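Local coordinates for protein argonaute (Marinitoga piezophila, PDB 5I4A) that cleaves single-stranded DNA as a guide-directed endonuclease, using short RNAs with a 5'-hydroxyl end to find complementary targets, at residues Lys15-Leu20 with Lys85-Thr90; Asn40-Gln45 with Ile95-Leu100; Lys442-Gly447 with Val509-Val514; Asp471-Gly476 with Glu501-Lys506. One frame throughout, in Å; residues are numbered along the deposited sequence.

Contact 1: Lys15-Leu20 with Lys85-Thr90; sequences KKIKRL and KLFVKT
I17 meets F87 and T90 in an apolar contact between strand 16-22 and helix 84-101. The I17 CD1 methyl does most of the touching. It lies 3.6 Å from F87 CD1 and, at the same time, 3.6 Å from T90 CB. I17 and T90 reach toward each other tip to tip, while I17 and F87 cross at a slant. With CG of F87 opposite its backbone N (chi1 178°), the ring leans back to the start of the strand. There K15 CD packs 3.9 Å from F87 CZ. L86 adds a looser touch, its CG 4.4 Å from I17 CG1.

The polar groups nearby have partners of their own. T90 OG1 donates to L86 O (2.6 Å), which also accepts from T90 N on the other face of its plane. With an alanine in place of T90, L86 O would probably lose its second donor and a gap would open beside the I17 methyl. The R19 guanidinium turns to E54 and E76, and K15 NZ to the I13 carbonyl.

The strand and helix axes pass 8.3 Å apart at 73°. This is a helix packed across an antiparallel sheet, here within the N-terminal domain.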
# COMPACT_ATOMS: atom_id res chain seq x y z
N LYS A 15 -27.20 -10.80 16.79
CA LYS A 15 -27.01 -9.78 15.75
C LYS A 15 -27.89 -8.56 16.04
O LYS A 15 -28.77 -8.19 15.26
CB LYS A 15 -27.31 -10.35 14.36
CG LYS A 15 -26.37 -11.45 13.88
CD LYS A 15 -24.99 -11.36 14.53
CE LYS A 15 -24.11 -12.52 14.08
NZ LYS A 15 -22.96 -12.75 15.00
N LYS A 16 -27.62 -7.94 17.18
CA LYS A 16 -28.40 -6.79 17.61
C LYS A 16 -27.56 -5.94 18.55
O LYS A 16 -26.65 -6.43 19.22
CB LYS A 16 -29.70 -7.23 18.30
CG LYS A 16 -29.47 -8.09 19.53
CD LYS A 16 -30.78 -8.47 20.20
CE LYS A 16 -31.49 -9.57 19.44
NZ LYS A 16 -32.76 -9.96 20.12
N ILE A 17 -27.88 -4.65 18.58
CA ILE A 17 -27.20 -3.68 19.43
C ILE A 17 -28.21 -3.11 20.42
O ILE A 17 -29.34 -2.80 20.05
CB ILE A 17 -26.56 -2.54 18.60
CG1 ILE A 17 -25.51 -3.11 17.65
CG2 ILE A 17 -25.96 -1.47 19.49
CD1 ILE A 17 -24.49 -4.00 18.33
N LYS A 18 -27.80 -3.00 21.68
CA LYS A 18 -28.62 -2.42 22.73
C LYS A 18 -28.07 -1.05 23.09
O LYS A 18 -26.85 -0.89 23.26
CB LYS A 18 -28.67 -3.32 23.97
CG LYS A 18 -29.53 -2.76 25.09
CD LYS A 18 -30.27 -3.86 25.84
CE LYS A 18 -29.55 -4.28 27.11
NZ LYS A 18 -30.33 -5.29 27.87
N ARG A 19 -28.95 -0.06 23.21
CA ARG A 19 -28.57 1.29 23.59
C ARG A 19 -29.22 1.63 24.93
O ARG A 19 -30.46 1.68 25.03
CB ARG A 19 -28.97 2.31 22.52
CG ARG A 19 -28.59 3.74 22.87
CD ARG A 19 -28.44 4.62 21.64
NE ARG A 19 -29.59 4.56 20.74
CZ ARG A 19 -29.50 4.30 19.44
NH1 ARG A 19 -28.32 4.09 18.87
NH2 ARG A 19 -30.60 4.26 18.70
N LEU A 20 -28.40 1.85 25.94
CA LEU A 20 -28.85 2.19 27.29
C LEU A 20 -28.63 3.67 27.55
O LEU A 20 -27.71 4.28 27.00
CB LEU A 20 -28.10 1.36 28.34
CG LEU A 20 -28.06 -0.15 28.11
CD1 LEU A 20 -27.25 -0.83 29.20
CD2 LEU A 20 -29.47 -0.72 28.07
N LYS A 85 -23.50 -0.97 9.94
CA LYS A 85 -22.33 -0.23 10.40
C LYS A 85 -22.36 -0.03 11.90
O LYS A 85 -21.31 -0.09 12.56
CB LYS A 85 -22.24 1.11 9.67
CG LYS A 85 -22.11 0.96 8.16
CD LYS A 85 -21.52 2.20 7.52
CE LYS A 85 -20.71 1.83 6.29
NZ LYS A 85 -21.46 0.90 5.39
N LEU A 86 -23.54 0.19 12.48
CA LEU A 86 -23.64 0.34 13.93
C LEU A 86 -23.21 -0.93 14.64
O LEU A 86 -22.52 -0.88 15.66
CB LEU A 86 -25.07 0.72 14.32
CG LEU A 86 -25.37 0.88 15.81
CD1 LEU A 86 -24.41 1.87 16.45
CD2 LEU A 86 -26.81 1.33 16.02
N PHE A 87 -23.62 -2.09 14.12
CA PHE A 87 -23.20 -3.36 14.72
C PHE A 87 -21.69 -3.52 14.67
O PHE A 87 -21.07 -3.93 15.66
CB PHE A 87 -23.90 -4.53 14.02
CG PHE A 87 -23.50 -5.88 14.55
CD1 PHE A 87 -24.14 -6.41 15.66
CD2 PHE A 87 -22.49 -6.61 13.95
CE1 PHE A 87 -23.77 -7.65 16.15
CE2 PHE A 87 -22.12 -7.85 14.44
CZ PHE A 87 -22.76 -8.36 15.54
N VAL A 88 -21.08 -3.20 13.52
CA VAL A 88 -19.64 -3.35 13.37
C VAL A 88 -18.90 -2.35 14.25
O VAL A 88 -17.92 -2.70 14.93
CB VAL A 88 -19.24 -3.20 11.89
CG1 VAL A 88 -17.72 -3.17 11.74
CG2 VAL A 88 -19.83 -4.33 11.06
N LYS A 89 -19.35 -1.10 14.25
CA LYS A 89 -18.75 -0.09 15.12
C LYS A 89 -18.82 -0.51 16.58
O LYS A 89 -17.83 -0.43 17.31
CB LYS A 89 -19.45 1.25 14.91
CG LYS A 89 -19.14 2.29 15.97
CD LYS A 89 -20.04 3.51 15.81
CE LYS A 89 -19.76 4.56 16.87
NZ LYS A 89 -20.62 5.75 16.70
N THR A 90 -19.99 -1.00 17.01
CA THR A 90 -20.16 -1.43 18.40
C THR A 90 -19.25 -2.61 18.73
O THR A 90 -18.64 -2.65 19.80
CB THR A 90 -21.62 -1.79 18.65
OG1 THR A 90 -22.46 -0.69 18.25
CG2 THR A 90 -21.85 -2.08 20.12

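Contact 2: Asn40-Gln45 with Ile95-Leu100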
# COMPACT_ATOMS: atom_id res chain seq x y z
N ASN A 40 -14.84 2.59 31.91
CA ASN A 40 -15.32 1.40 31.23
C ASN A 40 -14.50 1.03 30.01
O ASN A 40 -14.77 0.00 29.38
CB ASN A 40 -16.79 1.56 30.83
CG ASN A 40 -17.74 1.50 32.01
OD1 ASN A 40 -18.21 0.43 32.38
ND2 ASN A 40 -18.03 2.65 32.60
N ASN A 41 -13.50 1.84 29.65
CA ASN A 41 -12.70 1.63 28.44
C ASN A 41 -13.60 1.51 27.21
O ASN A 41 -13.35 0.72 26.30
CB ASN A 41 -11.80 0.41 28.57
CG ASN A 41 -10.58 0.68 29.43
OD1 ASN A 41 -9.96 1.73 29.33
ND2 ASN A 41 -10.23 -0.28 30.28
N PHE A 42 -14.67 2.30 27.19
CA PHE A 42 -15.71 2.17 26.18
C PHE A 42 -16.42 3.51 26.06
O PHE A 42 -16.99 3.99 27.05
CB PHE A 42 -16.70 1.06 26.55
CG PHE A 42 -17.60 0.64 25.43
CD1 PHE A 42 -18.65 1.45 25.03
CD2 PHE A 42 -17.40 -0.56 24.77
CE1 PHE A 42 -19.49 1.07 24.00
CE2 PHE A 42 -18.24 -0.95 23.74
CZ PHE A 42 -19.28 -0.14 23.36
N LYS A 43 -16.40 4.10 24.87
CA LYS A 43 -16.86 5.47 24.71
C LYS A 43 -18.37 5.58 24.90
O LYS A 43 -19.14 4.87 24.25
CB LYS A 43 -16.47 6.00 23.33
CG LYS A 43 -16.61 7.51 23.19
CD LYS A 43 -15.77 8.04 22.04
CE LYS A 43 -15.55 9.54 22.16
NZ LYS A 43 -14.51 10.02 21.21
N PHE A 44 -18.77 6.47 25.81
CA PHE A 44 -20.15 6.91 25.94
C PHE A 44 -20.37 8.15 25.10
O PHE A 44 -19.46 8.97 24.93
CB PHE A 44 -20.50 7.23 27.40
CG PHE A 44 -20.69 6.02 28.28
CD1 PHE A 44 -19.64 5.15 28.54
CD2 PHE A 44 -21.93 5.77 28.86
CE1 PHE A 44 -19.82 4.05 29.36
CE2 PHE A 44 -22.11 4.66 29.68
CZ PHE A 44 -21.06 3.80 29.93
N GLN A 45 -21.58 8.30 24.58
CA GLN A 45 -21.98 9.52 23.89
C GLN A 45 -22.93 10.32 24.77
O GLN A 45 -23.54 9.79 25.70
CB GLN A 45 -22.63 9.20 22.53
CG GLN A 45 -22.79 10.41 21.61
CD GLN A 45 -21.51 11.18 21.41
OE1 GLN A 45 -20.45 10.61 21.15
NE2 GLN A 45 -21.59 12.50 21.54
N ILE A 95 -14.49 -5.02 21.38
CA ILE A 95 -13.23 -5.75 21.36
C ILE A 95 -12.13 -4.91 21.98
O ILE A 95 -11.31 -5.41 22.77
CB ILE A 95 -12.88 -6.16 19.92
CG1 ILE A 95 -13.80 -7.29 19.46
CG2 ILE A 95 -11.41 -6.55 19.80
CD1 ILE A 95 -14.07 -7.29 17.98
N LYS A 96 -12.09 -3.62 21.65
CA LYS A 96 -11.10 -2.71 22.23
C LYS A 96 -11.20 -2.70 23.75
O LYS A 96 -10.18 -2.77 24.45
CB LYS A 96 -11.29 -1.31 21.66
CG LYS A 96 -10.34 -0.27 22.21
CD LYS A 96 -10.64 1.09 21.59
CE LYS A 96 -9.60 2.12 22.00
NZ LYS A 96 -9.84 3.41 21.30
N LYS A 97 -12.42 -2.60 24.28
CA LYS A 97 -12.61 -2.58 25.73
C LYS A 97 -12.04 -3.83 26.38
O LYS A 97 -11.34 -3.75 27.40
CB LYS A 97 -14.09 -2.43 26.08
CG LYS A 97 -14.39 -2.82 27.52
CD LYS A 97 -15.86 -2.72 27.85
CE LYS A 97 -16.13 -3.21 29.27
NZ LYS A 97 -15.22 -2.55 30.26
N LEU A 98 -12.33 -5.00 25.81
CA LEU A 98 -11.85 -6.25 26.39
C LEU A 98 -10.32 -6.29 26.42
O LEU A 98 -9.72 -6.68 27.43
CB LEU A 98 -12.41 -7.44 25.61
CG LEU A 98 -13.90 -7.70 25.78
CD1 LEU A 98 -14.34 -8.90 24.95
CD2 LEU A 98 -14.24 -7.92 27.25
N PHE A 99 -9.68 -5.90 25.32
CA PHE A 99 -8.22 -5.84 25.29
C PHE A 99 -7.70 -4.85 26.33
O PHE A 99 -6.78 -5.16 27.09
CB PHE A 99 -7.74 -5.44 23.89
CG PHE A 99 -7.59 -6.60 22.94
CD1 PHE A 99 -6.43 -7.37 22.94
CD2 PHE A 99 -8.59 -6.92 22.05
CE1 PHE A 99 -6.28 -8.43 22.07
CE2 PHE A 99 -8.46 -7.98 21.17
CZ PHE A 99 -7.30 -8.74 21.18
N LEU A 100 -8.28 -3.65 26.37
CA LEU A 100 -7.84 -2.65 27.34
C LEU A 100 -8.12 -3.12 28.77
O LEU A 100 -7.33 -2.86 29.68
CB LEU A 100 -8.52 -1.31 27.08
CG LEU A 100 -8.11 -0.54 25.82
CD1 LEU A 100 -8.89 0.76 25.71
CD2 LEU A 100 -6.62 -0.27 25.81
O HOH W 1 -17.24 -1.91 32.38
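K97 and N41 bury the most surface here, where the turn that ends helix 29-40 packs on helix 84-101 of the N-terminal domain. N41 is the first residue past helix 29-40 and has positive phi (53°), so the chain turns off at this point. Its CA comes within 5.0 Å of that of K97.

K97 runs along the backbone of this turn. Its CB sits 3.2 Å from N41 O. The chain then extends past the N40 carbonyl and bends only at its last torsion (chi4 51°), which brings NZ back to N40 O. K97 thus covers the helix end with its methylenes and binds it with its ammonium group. D101 lies one turn further along and forms a salt bridge with K97 NZ, so the charge has a mate within its own helix. F42 meets the same lysine at about a right angle. K97 CB lies at the edge of the F42 ring, near its plane, 4.0 Å from CD2.

The side chain of N41 leans on L100, with N41 CG 3.7 Å from L100 CB. Its amide nitrogen donates to D101, which therefore serves both N41 and K97.

N40 ND2 is hydrogen-bonded to T63 O and L36 O. K97 NZ donates to N40 O at 2.7 Å, 35° out of the carbonyl plane. It also donates to a water 3.0 Å away, and that water in turn donates to N40 OD1.

Contact 3: Lys442-Gly447 with Val509-Val514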
# COMPACT_ATOMS: atom_id res chain seq x y z
N LYS A 442 -10.75 -6.40 -25.33
CA LYS A 442 -12.05 -5.73 -25.31
C LYS A 442 -12.35 -5.04 -23.98
O LYS A 442 -13.39 -4.38 -23.88
CB LYS A 442 -13.15 -6.74 -25.62
CG LYS A 442 -13.21 -7.91 -24.66
CD LYS A 442 -14.21 -8.95 -25.15
CE LYS A 442 -14.07 -10.27 -24.40
NZ LYS A 442 -14.96 -11.32 -24.96
N ASN A 443 -11.48 -5.17 -22.98
CA ASN A 443 -11.75 -4.67 -21.65
C ASN A 443 -10.90 -3.44 -21.35
O ASN A 443 -9.76 -3.32 -21.81
CB ASN A 443 -11.48 -5.76 -20.60
CG ASN A 443 -12.24 -7.04 -20.90
OD1 ASN A 443 -13.42 -7.01 -21.25
ND2 ASN A 443 -11.56 -8.17 -20.77
N LEU A 444 -11.47 -2.53 -20.56
CA LEU A 444 -10.79 -1.31 -20.14
C LEU A 444 -10.56 -1.40 -18.64
O LEU A 444 -11.51 -1.36 -17.85
CB LEU A 444 -11.62 -0.07 -20.50
CG LEU A 444 -11.12 1.27 -19.98
CD1 LEU A 444 -9.70 1.54 -20.46
CD2 LEU A 444 -12.05 2.40 -20.41
N TYR A 445 -9.30 -1.52 -18.24
CA TYR A 445 -8.92 -1.69 -16.85
C TYR A 445 -8.54 -0.33 -16.27
O TYR A 445 -7.59 0.30 -16.73
CB TYR A 445 -7.77 -2.69 -16.72
CG TYR A 445 -8.09 -4.03 -17.35
CD1 TYR A 445 -8.95 -4.92 -16.72
CD2 TYR A 445 -7.56 -4.40 -18.57
CE1 TYR A 445 -9.26 -6.14 -17.28
CE2 TYR A 445 -7.86 -5.62 -19.15
CZ TYR A 445 -8.71 -6.49 -18.50
OH TYR A 445 -9.02 -7.70 -19.06
N ILE A 446 -9.29 0.10 -15.25
CA ILE A 446 -9.15 1.43 -14.66
C ILE A 446 -8.91 1.27 -13.17
O ILE A 446 -9.59 0.48 -12.50
CB ILE A 446 -10.41 2.28 -14.93
CG1 ILE A 446 -10.57 2.55 -16.43
CG2 ILE A 446 -10.36 3.58 -14.15
CD1 ILE A 446 -11.89 3.19 -16.79
N GLY A 447 -7.93 2.01 -12.65
CA GLY A 447 -7.65 2.05 -11.22
C GLY A 447 -8.00 3.42 -10.66
O GLY A 447 -7.80 4.44 -11.33
N VAL A 509 -13.32 1.56 -31.01
CA VAL A 509 -14.56 0.96 -30.54
C VAL A 509 -14.65 1.19 -29.04
O VAL A 509 -13.62 1.32 -28.36
CB VAL A 509 -14.65 -0.55 -30.87
CG1 VAL A 509 -15.10 -0.78 -32.30
CG2 VAL A 509 -13.32 -1.23 -30.61
N SER A 510 -15.87 1.24 -28.52
CA SER A 510 -16.04 1.29 -27.08
C SER A 510 -15.52 -0.01 -26.47
O SER A 510 -15.56 -1.07 -27.10
CB SER A 510 -17.50 1.49 -26.71
OG SER A 510 -17.75 2.83 -26.31
N PRO A 511 -15.01 0.05 -25.24
CA PRO A 511 -14.70 -1.19 -24.53
C PRO A 511 -15.98 -1.95 -24.24
O PRO A 511 -16.98 -1.37 -23.82
CB PRO A 511 -14.02 -0.71 -23.24
CG PRO A 511 -14.54 0.67 -23.05
CD PRO A 511 -14.73 1.24 -24.42
N GLU A 512 -15.95 -3.26 -24.49
CA GLU A 512 -17.13 -4.06 -24.18
C GLU A 512 -17.34 -4.18 -22.68
O GLU A 512 -18.48 -4.21 -22.21
CB GLU A 512 -17.02 -5.43 -24.82
CG GLU A 512 -18.37 -6.06 -25.09
CD GLU A 512 -19.31 -5.10 -25.82
OE1 GLU A 512 -19.13 -4.92 -27.04
OE2 GLU A 512 -20.20 -4.52 -25.17
N ASN A 513 -16.25 -4.21 -21.91
CA ASN A 513 -16.32 -4.29 -20.46
C ASN A 513 -15.35 -3.28 -19.85
O ASN A 513 -14.31 -2.97 -20.44
CB ASN A 513 -15.99 -5.70 -19.97
CG ASN A 513 -16.74 -6.77 -20.74
OD1 ASN A 513 -17.92 -7.01 -20.49
ND2 ASN A 513 -16.06 -7.42 -21.68
N VAL A 514 -15.71 -2.78 -18.67
CA VAL A 514 -14.92 -1.77 -17.98
C VAL A 514 -14.72 -2.23 -16.54
O VAL A 514 -15.69 -2.39 -15.79
CB VAL A 514 -15.58 -0.38 -18.02
CG1 VAL A 514 -14.74 0.62 -17.25
CG2 VAL A 514 -15.77 0.08 -19.45
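The amides of N443 and N513 lie side by side and point the same way, with their planes 53° apart. N513 ND2 donates to N443 OD1 at 2.7 Å. The donor sits nearly in line with the acceptor's C=O bond (168°), while the oxygen is tilted somewhat out of the N513 amide plane. Both residues have CG beside the backbone N and anti to the carbonyl carbon, which sets the two amides next to each other. The other end of the N443 amide donates from ND2 to Y445 OH at 3.1 Å, and is also hydrogen-bonded to the hydroxyl of Y593. A leucine at N443 would probably leave N513 ND2 without this acceptor and take a partner from the two tyrosine hydroxyls.

The backbones pair as parallel strands, N443 beside N513 and L444 beside V514. L444 N donates to N513 O at 2.9 Å. Before the strand settles, K442 O receives only weak bonds, from E512 N and N513 N.

The sheet face that carries L444 and V514 is apolar. L444 CB packs 3.7 Å from P511 CB, and I446 CD1 lies 3.9 Å from V514 CG1. F500 and Y503 of helix 485-507 cover P511.

These are adjacent central strands of the RNase H fold of PIWI. The contact is polar on the asparagine face and apolar on the helix-covered face. The buried N443 amide has partners at both ends, N513 at its oxygen and two tyrosine hydroxyls at its nitrogen.

Contact 4: Asp471-Gly476 with Glu501-Lys506; sequences DILYIG and EKYIEK
This is a strand-on-helix contact at one edge of the PIWI sheet, in its RNase H fold. Strand 472-482 is an outermost strand of the sheet, and helix 485-507 packs against it. The two run nearly antiparallel, at 155°, with axes 7.8 Å apart. The strand carries a classic beta bulge: L473 and Y474 both face A465 on the next strand. As a result both point their side chains to the helix.

L473 buries the most surface. One branch, CD1, meets the Y503 ring 3.8 Å from CD2. The other branch, CD2, presses on K506 CD at 3.4 Å, tighter than usual for two carbons. Y474 crosses K502 at a slant, with Y474 CB 3.6 Å from K502 CG. K502 bends at chi2 (-68°), and this carries its CE up beside the Y474 ring.

The polar ends lie beyond these carbons. K506 is extended past CG and passes L473 to reach D471. Each of the two has a second charged partner: the K506 ammonium group pairs with D467, and D471 OD1 with K430. In the salt bridge across the contact, K506 NZ is 2.9 Å from D471 OD2 and meets the anti lone pair of that oxygen.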
# COMPACT_ATOMS: atom_id res chain seq x y z
N ASP A 471 -0.21 -1.45 -21.72
CA ASP A 471 -0.06 -0.08 -22.19
C ASP A 471 -0.94 0.84 -21.36
O ASP A 471 -2.11 0.55 -21.12
CB ASP A 471 -0.42 0.04 -23.67
CG ASP A 471 0.69 -0.42 -24.59
OD1 ASP A 471 1.81 -0.67 -24.09
OD2 ASP A 471 0.45 -0.52 -25.81
N ILE A 472 -0.37 1.96 -20.92
CA ILE A 472 -1.13 2.93 -20.15
C ILE A 472 -1.91 3.82 -21.11
O ILE A 472 -1.32 4.52 -21.94
CB ILE A 472 -0.21 3.76 -19.25
CG1 ILE A 472 0.55 2.84 -18.30
CG2 ILE A 472 -1.01 4.79 -18.47
CD1 ILE A 472 1.53 3.56 -17.41
N LEU A 473 -3.24 3.78 -21.01
CA LEU A 473 -4.09 4.55 -21.90
C LEU A 473 -4.25 5.99 -21.44
O LEU A 473 -4.35 6.90 -22.27
CB LEU A 473 -5.46 3.89 -22.01
CG LEU A 473 -5.46 2.55 -22.73
CD1 LEU A 473 -6.82 1.90 -22.69
CD2 LEU A 473 -5.02 2.77 -24.15
N TYR A 474 -4.27 6.22 -20.13
CA TYR A 474 -4.56 7.54 -19.60
C TYR A 474 -4.26 7.55 -18.11
O TYR A 474 -4.44 6.55 -17.41
CB TYR A 474 -6.03 7.92 -19.84
CG TYR A 474 -6.45 9.22 -19.19
CD1 TYR A 474 -6.20 10.44 -19.80
CD2 TYR A 474 -7.09 9.22 -17.96
CE1 TYR A 474 -6.57 11.63 -19.20
CE2 TYR A 474 -7.47 10.40 -17.36
CZ TYR A 474 -7.21 11.60 -17.98
OH TYR A 474 -7.59 12.78 -17.38
N ILE A 475 -3.79 8.71 -17.63
CA ILE A 475 -3.62 8.98 -16.21
C ILE A 475 -4.19 10.36 -15.93
O ILE A 475 -3.85 11.33 -16.63
CB ILE A 475 -2.14 8.91 -15.78
CG1 ILE A 475 -1.55 7.53 -16.08
CG2 ILE A 475 -2.00 9.24 -14.30
CD1 ILE A 475 -0.08 7.42 -15.74
N GLY A 476 -5.04 10.46 -14.92
CA GLY A 476 -5.58 11.74 -14.50
C GLY A 476 -5.35 11.95 -13.02
O GLY A 476 -5.46 11.01 -12.23
N GLU A 501 -12.57 7.73 -23.48
CA GLU A 501 -12.30 8.24 -24.81
C GLU A 501 -10.94 7.79 -25.31
O GLU A 501 -10.77 7.51 -26.51
CB GLU A 501 -12.40 9.77 -24.81
CG GLU A 501 -13.01 10.35 -26.08
CD GLU A 501 -14.43 9.85 -26.31
OE1 GLU A 501 -15.22 9.84 -25.35
OE2 GLU A 501 -14.74 9.46 -27.46
N LYS A 502 -9.95 7.72 -24.41
CA LYS A 502 -8.62 7.24 -24.79
C LYS A 502 -8.67 5.83 -25.36
O LYS A 502 -8.02 5.54 -26.37
CB LYS A 502 -7.69 7.29 -23.58
CG LYS A 502 -7.45 8.69 -23.04
CD LYS A 502 -6.64 9.52 -24.01
CE LYS A 502 -6.51 10.96 -23.56
NZ LYS A 502 -5.80 11.77 -24.58
N TYR A 503 -9.43 4.94 -24.73
CA TYR A 503 -9.61 3.59 -25.26
C TYR A 503 -10.19 3.64 -26.66
O TYR A 503 -9.62 3.06 -27.60
CB TYR A 503 -10.51 2.77 -24.33
CG TYR A 503 -10.68 1.32 -24.74
CD1 TYR A 503 -11.56 0.97 -25.76
CD2 TYR A 503 -9.98 0.31 -24.10
CE1 TYR A 503 -11.72 -0.35 -26.14
CE2 TYR A 503 -10.14 -1.02 -24.47
CZ TYR A 503 -11.01 -1.34 -25.50
OH TYR A 503 -11.17 -2.65 -25.88
N ILE A 504 -11.33 4.31 -26.82
CA ILE A 504 -11.91 4.51 -28.15
C ILE A 504 -10.88 5.13 -29.08
O ILE A 504 -10.70 4.70 -30.23
CB ILE A 504 -13.17 5.39 -28.05
CG1 ILE A 504 -14.15 4.83 -27.03
CG2 ILE A 504 -13.82 5.54 -29.42
CD1 ILE A 504 -15.19 5.82 -26.57
N GLU A 505 -10.17 6.15 -28.59
CA GLU A 505 -9.12 6.79 -29.37
C GLU A 505 -8.07 5.79 -29.83
O GLU A 505 -7.55 5.89 -30.94
CB GLU A 505 -8.49 7.91 -28.55
CG GLU A 505 -7.34 8.63 -29.20
CD GLU A 505 -6.98 9.89 -28.46
OE1 GLU A 505 -7.69 10.90 -28.63
OE2 GLU A 505 -6.00 9.86 -27.68
N LYS A 506 -7.76 4.80 -28.99
CA LYS A 506 -6.79 3.79 -29.39
C LYS A 506 -7.40 2.64 -30.18
O LYS A 506 -6.73 2.08 -31.05
CB LYS A 506 -6.07 3.23 -28.15
CG LYS A 506 -5.02 2.17 -28.50
CD LYS A 506 -4.20 1.73 -27.31
CE LYS A 506 -3.01 0.90 -27.75
NZ LYS A 506 -2.18 0.46 -26.60

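Overall arrangement
The contacts fall into two pairs. Contacts 1 and 2 share helix 84-101 in the N-terminal domain, with centres 14 Å apart, and their segments alternate along the chain. Contact 1 comes within about 4 Å of the bound RNA and contact 2 within about 5 Å, nearest atoms in each case. Contacts 3 and 4 belong to the PIWI domain and lie 10 Å apart between centres. Y503 joins them: its hydroxyl packs on K442 CA and its ring on the backbones of V509, P511 and N443. The I446 side chain of contact 3 is about 10 Å from that of D449 and 11 Å from that of D519, both inferred active-site residues. Centres of contacts 2 and 4 are 50 Å apart.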